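Local structure of prolyl 4-hydroxylase (Paramecium bursaria Chlorella virus 1, 5C5T) at residues Y160-E165 / E216-N221; N84-W89 / V126-P131. The protein probably hydroxylates proline residues of collagen-like sequences as a metal-dependent dioxygenase that uses 2-oxoglutarate, here bound beside a zinc ion. One frame throughout, in Å; residues are numbered along the deposited sequence.

Contact 1: Y160-E165 / E216-N221; sequences YLKAPE and EKIIAN. With AKG (2-oxoglutaric acid), chain C.
A classic beta bulge joins the end of strand 153-160 to the antiparallel start of strand 217-225, within the double-stranded beta-helix core of a 2-oxoglutarate oxygenase. Leu161 N and Lys162 N both donate to Ile218 O, at 2.7 and 3.1 Å respectively, and Ile218 N returns a bond to Lys162 O at 3.0 Å. Tyr160 and Ile219 share the face turned to the cosubstrate: CG2 of Ile219 meets CD1 of Tyr160, while CD1 of Ile219 lies 3.6 Å from C3 of 2-oxoglutarate. Lys217, extended from a CG anti to its backbone N (chi1 170°), runs past the Tyr160 ring edge and puts NZ 2.7 Å from O4 of 2-oxoglutarate, with a weak second bond to O3. At the other end of the cosubstrate, Asn221 ND2 bonds weakly to O1. On the far face the extended Lys162 lays its CD and CE over CG of Glu216, and its NZ reaches Glu216 OE2 at 2.6 Å from above the carboxylate plane. Leu161, Lys162 and Ile218 pack on Ile54 of helix 47-59, and strand 120-129 borders the other edge of 217-221, where Ile219 pairs with Ala127.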
loop_
_atom_site.group_PDB
_atom_site.type_symbol
_atom_site.label_atom_id
_atom_site.label_comp_id
_atom_site.label_asym_id
_atom_site.label_seq_id
_atom_site.Cartn_x
_atom_site.Cartn_y
_atom_site.Cartn_z
ATOM N N TYR A 160 1.718 1.553 7.415
ATOM C CA TYR A 160 2.502 2.726 7.892
ATOM C C TYR A 160 3.549 2.252 8.886
ATOM O O TYR A 160 3.196 1.703 9.942
ATOM C CB TYR A 160 1.600 3.786 8.563
ATOM C CG TYR A 160 0.492 4.335 7.665
ATOM C CD1 TYR A 160 0.781 5.118 6.599
ATOM C CD2 TYR A 160 -0.837 4.031 7.921
ATOM C CE1 TYR A 160 -0.236 5.614 5.761
ATOM C CE2 TYR A 160 -1.858 4.500 7.090
ATOM C CZ TYR A 160 -1.537 5.295 6.014
ATOM O OH TYR A 160 -2.560 5.790 5.210
ATOM N N LEU A 161 4.826 2.399 8.531
ATOM C CA LEU A 161 5.903 2.019 9.444
ATOM C C LEU A 161 6.297 3.173 10.344
ATOM O O LEU A 161 6.708 2.934 11.478
ATOM C CB LEU A 161 7.128 1.534 8.675
ATOM C CG LEU A 161 6.871 0.402 7.670
ATOM C CD1 LEU A 161 8.220 -0.104 7.138
ATOM C CD2 LEU A 161 6.094 -0.744 8.203
ATOM N N LYS A 162 6.202 4.392 9.831
ATOM C CA LYS A 162 6.514 5.591 10.586
ATOM C C LYS A 162 5.610 6.739 10.119
ATOM O O LYS A 162 5.452 6.985 8.905
ATOM C CB LYS A 162 7.985 5.974 10.436
ATOM C CG LYS A 162 8.386 7.182 11.327
ATOM C CD LYS A 162 9.911 7.354 11.422
ATOM C CE LYS A 162 10.264 8.405 12.484
ATOM N NZ LYS A 162 11.731 8.437 12.737
ATOM N N ALA A 163 4.977 7.405 11.074
ATOM C CA ALA A 163 4.090 8.538 10.789
ATOM C C ALA A 163 4.776 9.897 10.990
ATOM O O ALA A 163 5.715 9.992 11.799
ATOM C CB ALA A 163 2.873 8.446 11.672
ATOM N N PRO A 164 4.299 10.936 10.278
ATOM C CA PRO A 164 4.737 12.332 10.463
ATOM C C PRO A 164 4.510 12.779 11.872
ATOM O O PRO A 164 3.739 12.158 12.615
ATOM C CB PRO A 164 3.859 13.114 9.499
ATOM C CG PRO A 164 3.515 12.151 8.419
ATOM C CD PRO A 164 3.376 10.825 9.134
ATOM N N GLU A 165 5.105 13.918 12.178
ATOM C CA GLU A 165 4.915 14.570 13.459
ATOM C C GLU A 165 3.493 15.140 13.625
ATOM O O GLU A 165 2.664 15.044 12.701
ATOM C CB GLU A 165 6.003 15.638 13.579
ATOM C CG GLU A 165 7.377 15.003 13.889
ATOM C CD GLU A 165 8.567 15.945 13.743
ATOM O OE1 GLU A 165 8.369 17.178 13.649
ATOM O OE2 GLU A 165 9.720 15.426 13.721
ATOM N N GLU A 216 8.858 12.517 9.217
ATOM C CA GLU A 216 9.006 11.657 8.071
ATOM C C GLU A 216 7.904 10.623 8.035
ATOM O O GLU A 216 7.177 10.392 9.023
ATOM C CB GLU A 216 10.383 10.980 8.102
ATOM C CG GLU A 216 10.498 9.973 9.225
ATOM C CD GLU A 216 11.931 9.599 9.540
ATOM O OE1 GLU A 216 12.625 9.052 8.657
ATOM O OE2 GLU A 216 12.359 9.859 10.685
ATOM N N LYS A 217 7.728 10.057 6.846
ATOM C CA LYS A 217 6.701 9.047 6.626
ATOM C C LYS A 217 7.367 7.857 5.917
ATOM O O LYS A 217 8.029 8.046 4.894
ATOM C CB LYS A 217 5.542 9.605 5.788
ATOM C CG LYS A 217 4.507 8.593 5.287
ATOM C CD LYS A 217 3.437 9.347 4.502
ATOM C CE LYS A 217 2.433 8.409 3.862
ATOM N NZ LYS A 217 1.506 9.150 2.980
ATOM N N ILE A 218 7.185 6.666 6.465
ATOM C CA ILE A 218 7.710 5.442 5.859
ATOM C C ILE A 218 6.555 4.429 5.762
ATOM O O ILE A 218 5.862 4.192 6.769
ATOM C CB ILE A 218 8.911 4.877 6.643
ATOM C CG1 ILE A 218 9.939 5.978 6.901
ATOM C CG2 ILE A 218 9.487 3.695 5.882
ATOM C CD1 ILE A 218 11.154 5.511 7.652
ATOM N N ILE A 219 6.372 3.855 4.561
ATOM C CA ILE A 219 5.380 2.832 4.301
ATOM C C ILE A 219 6.006 1.554 3.715
ATOM O O ILE A 219 7.107 1.562 3.121
ATOM C CB ILE A 219 4.312 3.396 3.346
ATOM C CG1 ILE A 219 4.932 3.753 2.010
ATOM C CG2 ILE A 219 3.617 4.570 4.023
ATOM C CD1 ILE A 219 3.920 4.208 0.975
ATOM N N ALA A 220 5.283 0.450 3.874
ATOM C CA ALA A 220 5.506 -0.816 3.171
ATOM C C ALA A 220 4.298 -1.163 2.291
ATOM O O ALA A 220 3.153 -1.148 2.745
ATOM C CB ALA A 220 5.797 -1.916 4.152
ATOM N N ASN A 221 4.567 -1.329 0.992
ATOM C CA ASN A 221 3.534 -1.681 0.001
ATOM C C ASN A 221 3.604 -3.115 -0.392
ATOM O O ASN A 221 4.616 -3.581 -0.940
ATOM C CB ASN A 221 3.682 -0.834 -1.281
ATOM C CG ASN A 221 3.215 0.572 -1.111
ATOM O OD1 ASN A 221 2.102 0.820 -0.703
ATOM N ND2 ASN A 221 4.065 1.525 -1.501
HETATM C C1 AKG C . 1.863 4.083 -3.478
HETATM O O1 AKG C . 3.059 3.877 -3.107
HETATM O O2 AKG C . 1.465 3.557 -4.551
HETATM C C2 AKG C . 0.990 5.035 -2.709
HETATM O O5 AKG C . -0.012 5.427 -3.242
HETATM C C3 AKG C . 1.400 5.485 -1.296
HETATM C C4 AKG C . 0.350 6.347 -0.646
HETATM C C5 AKG C . 0.882 7.096 0.549
HETATM O O3 AKG C . 2.114 7.355 0.639
HETATM O O4 AKG C . 0.076 7.440 1.467
HETATM O O HOH W 1 8.005 11.665 11.881
#

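Contact 2: N84-W89 / V126-P131; sequences NSEQTW and VARYKP. With AKG (2-oxoglutaric acid), chain C.
Glu86, Val126 and Arg128 lose the most surface where strand 86-89, an edge strand of its sheet within this chain, runs antiparallel to strand 120-129. Glu86 is gripped through its backbone: its N donates to Arg128 O at 3.1 Å, in the carbonyl plane, and its O accepts from Arg128 N at 2.9 Å. Its side chain bends at chi2 (74°) and folds back, bringing OE1 to 3.2 Å from Arg128 O, which has no hydrogen to offer, and leaving it 4.4 Å from Arg128 NH1, too far for a salt bridge. Val126 closes the next hydrogen-bonded pair, its N and O both bonded to Thr88, and its side chain shares the face of Glu86 and Arg128. Between these pairs Gln87 and Ala127 face the cosubstrate side, CG of Gln87 lying 3.9 Å from CB of Ala127. Ser85 CB sits over one face of the Tyr129 ring in a CH-pi contact, 4.2 Å from its centroid. Ser85 OG accepts from Gln87 NE2 and joins Tyr129 OH through one water. Tyr129 OH lies 2.7 Å from O3 of 2-oxoglutarate, probably in a weak hydrogen bond. The chemistry is thus divided: Glu86 OE2 and Arg128 NE find partners outside the contact, in Gln133 and Glu216, whereas a chain of hydroxyls and one water leads to the cosubstrate carboxylate, with Ser85 supporting the tyrosine ring as a second-shell residue.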
loop_
_atom_site.group_PDB
_atom_site.type_symbol
_atom_site.label_atom_id
_atom_site.label_comp_id
_atom_site.label_asym_id
_atom_site.label_seq_id
_atom_site.Cartn_x
_atom_site.Cartn_y
_atom_site.Cartn_z
ATOM N N ASN A 84 7.514 11.520 -5.606
ATOM C CA ASN A 84 8.644 12.233 -5.058
ATOM C C ASN A 84 8.902 11.588 -3.706
ATOM O O ASN A 84 8.375 12.052 -2.697
ATOM C CB ASN A 84 8.315 13.731 -4.924
ATOM C CG ASN A 84 9.460 14.542 -4.375
ATOM O OD1 ASN A 84 10.622 14.164 -4.505
ATOM N ND2 ASN A 84 9.136 15.684 -3.758
ATOM N N SER A 85 9.646 10.478 -3.730
ATOM C CA SER A 85 9.966 9.639 -2.560
ATOM C C SER A 85 11.201 8.790 -2.906
ATOM O O SER A 85 11.656 8.779 -4.055
ATOM C CB SER A 85 8.805 8.728 -2.159
ATOM O OG SER A 85 8.533 7.790 -3.184
ATOM N N GLU A 86 11.746 8.128 -1.892
ATOM C CA GLU A 86 12.854 7.166 -2.028
ATOM C C GLU A 86 12.243 5.791 -1.816
ATOM O O GLU A 86 11.282 5.686 -1.065
ATOM C CB GLU A 86 13.925 7.449 -0.980
ATOM C CG GLU A 86 14.634 8.764 -1.179
ATOM C CD GLU A 86 13.781 9.954 -0.800
ATOM O OE1 GLU A 86 13.239 9.998 0.349
ATOM O OE2 GLU A 86 13.658 10.850 -1.671
ATOM N N GLN A 87 12.745 4.772 -2.515
ATOM C CA GLN A 87 12.224 3.409 -2.393
ATOM C C GLN A 87 13.285 2.314 -2.353
ATOM O O GLN A 87 14.363 2.440 -2.929
ATOM C CB GLN A 87 11.283 3.085 -3.546
ATOM C CG GLN A 87 10.145 4.080 -3.732
ATOM C CD GLN A 87 10.407 4.955 -4.918
ATOM O OE1 GLN A 87 10.742 4.458 -5.992
ATOM N NE2 GLN A 87 10.293 6.262 -4.732
ATOM N N THR A 88 12.961 1.206 -1.699
ATOM C CA THR A 88 13.736 -0.007 -1.872
ATOM C C THR A 88 12.825 -1.230 -1.918
ATOM O O THR A 88 11.643 -1.150 -1.540
ATOM C CB THR A 88 14.810 -0.140 -0.765
ATOM O OG1 THR A 88 15.687 -1.217 -1.072
ATOM C CG2 THR A 88 14.193 -0.332 0.644
ATOM N N TRP A 89 13.342 -2.319 -2.477
ATOM C CA TRP A 89 12.603 -3.585 -2.621
ATOM C C TRP A 89 13.200 -4.742 -1.840
ATOM O O TRP A 89 14.406 -4.877 -1.782
ATOM C CB TRP A 89 12.538 -4.031 -4.079
ATOM C CG TRP A 89 11.857 -3.067 -4.999
ATOM C CD1 TRP A 89 12.456 -2.091 -5.739
ATOM C CD2 TRP A 89 10.445 -3.036 -5.351
ATOM N NE1 TRP A 89 11.513 -1.444 -6.521
ATOM C CE2 TRP A 89 10.275 -1.991 -6.282
ATOM C CE3 TRP A 89 9.334 -3.781 -4.976
ATOM C CZ2 TRP A 89 9.022 -1.665 -6.817
ATOM C CZ3 TRP A 89 8.077 -3.456 -5.516
ATOM C CH2 TRP A 89 7.944 -2.433 -6.434
ATOM N N VAL A 126 9.477 -0.772 0.301
ATOM C CA VAL A 126 9.418 0.207 1.399
ATOM C C VAL A 126 9.780 1.583 0.821
ATOM O O VAL A 126 10.769 1.716 0.087
ATOM C CB VAL A 126 10.346 -0.208 2.590
ATOM C CG1 VAL A 126 10.494 0.930 3.626
ATOM C CG2 VAL A 126 9.821 -1.527 3.238
ATOM N N ALA A 127 8.962 2.603 1.117
ATOM C CA ALA A 127 9.184 3.930 0.611
ATOM C C ALA A 127 9.210 4.948 1.732
ATOM O O ALA A 127 8.518 4.785 2.734
ATOM C CB ALA A 127 8.058 4.332 -0.400
ATOM N N ARG A 128 9.950 6.030 1.502
ATOM C CA ARG A 128 10.125 7.092 2.493
ATOM C C ARG A 128 9.893 8.459 1.882
ATOM O O ARG A 128 10.310 8.734 0.754
ATOM C CB ARG A 128 11.536 7.045 3.096
ATOM C CG ARG A 128 11.843 8.222 4.079
ATOM C CD ARG A 128 13.061 7.872 4.945
ATOM N NE ARG A 128 13.374 8.894 5.958
ATOM C CZ ARG A 128 14.186 9.917 5.726
ATOM N NH1 ARG A 128 14.719 10.082 4.520
ATOM N NH2 ARG A 128 14.444 10.793 6.692
ATOM N N TYR A 129 9.212 9.297 2.662
ATOM C CA TYR A 129 8.940 10.681 2.357
ATOM C C TYR A 129 9.582 11.611 3.400
ATOM O O TYR A 129 9.274 11.516 4.601
ATOM C CB TYR A 129 7.449 10.963 2.365
ATOM C CG TYR A 129 6.591 10.153 1.453
ATOM C CD1 TYR A 129 6.304 10.565 0.179
ATOM C CD2 TYR A 129 6.050 8.955 1.886
ATOM C CE1 TYR A 129 5.477 9.815 -0.658
ATOM C CE2 TYR A 129 5.213 8.208 1.069
ATOM C CZ TYR A 129 4.944 8.647 -0.200
ATOM O OH TYR A 129 4.130 7.910 -1.008
ATOM N N LYS A 130 10.460 12.488 2.921
ATOM C CA LYS A 130 10.944 13.616 3.686
ATOM C C LYS A 130 10.003 14.812 3.615
ATOM O O LYS A 130 9.107 14.886 2.767
ATOM C CB LYS A 130 12.311 14.024 3.148
ATOM C CG LYS A 130 13.356 13.006 3.338
ATOM C CD LYS A 130 14.689 13.492 2.758
ATOM C CE LYS A 130 15.270 14.642 3.586
ATOM N NZ LYS A 130 16.048 15.630 2.771
ATOM N N PRO A 131 10.182 15.785 4.518
ATOM C CA PRO A 131 9.346 16.969 4.361
ATOM C C PRO A 131 9.373 17.538 2.918
ATOM O O PRO A 131 10.419 17.657 2.305
ATOM C CB PRO A 131 9.976 17.934 5.372
ATOM C CG PRO A 131 10.364 17.052 6.457
ATOM C CD PRO A 131 11.045 15.916 5.706
HETATM C C1 AKG C . 1.863 4.083 -3.478
HETATM O O1 AKG C . 3.059 3.877 -3.107
HETATM O O2 AKG C . 1.465 3.557 -4.551
HETATM C C2 AKG C . 0.990 5.035 -2.709
HETATM O O5 AKG C . -0.012 5.427 -3.242
HETATM C C3 AKG C . 1.400 5.485 -1.296
HETATM C C4 AKG C . 0.350 6.347 -0.646
HETATM C C5 AKG C . 0.882 7.096 0.549
HETATM O O3 AKG C . 2.114 7.355 0.639
HETATM O O4 AKG C . 0.076 7.440 1.467
HETATM O O HOH W 2 6.219 6.450 -2.562
#

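Contacts 1 and 2 lie with centres about 9 Å apart in one six-stranded antiparallel sheet, where strands 217-225 and 120-129 are neighbours. Contact 2 closes first along the chain, before contact 1 opens. The seam between them is direct: Glu216 OE1 meets Arg128 NE in a salt bridge at 2.8 Å, Lys217 O probably accepts from Tyr129 N, and Ile218 CG2 packs on Ala127 O. Contact 1 lies where the chain leaves strand 153-160 beside 217-225; contact 2 joins 120-129 to the edge strand 86-89. Both touch 2-oxoglutarate: Lys217 and Tyr129 from adjacent strands converge on one carboxylate, and Thr172 of the other sheet also bonds to 2-oxoglutarate.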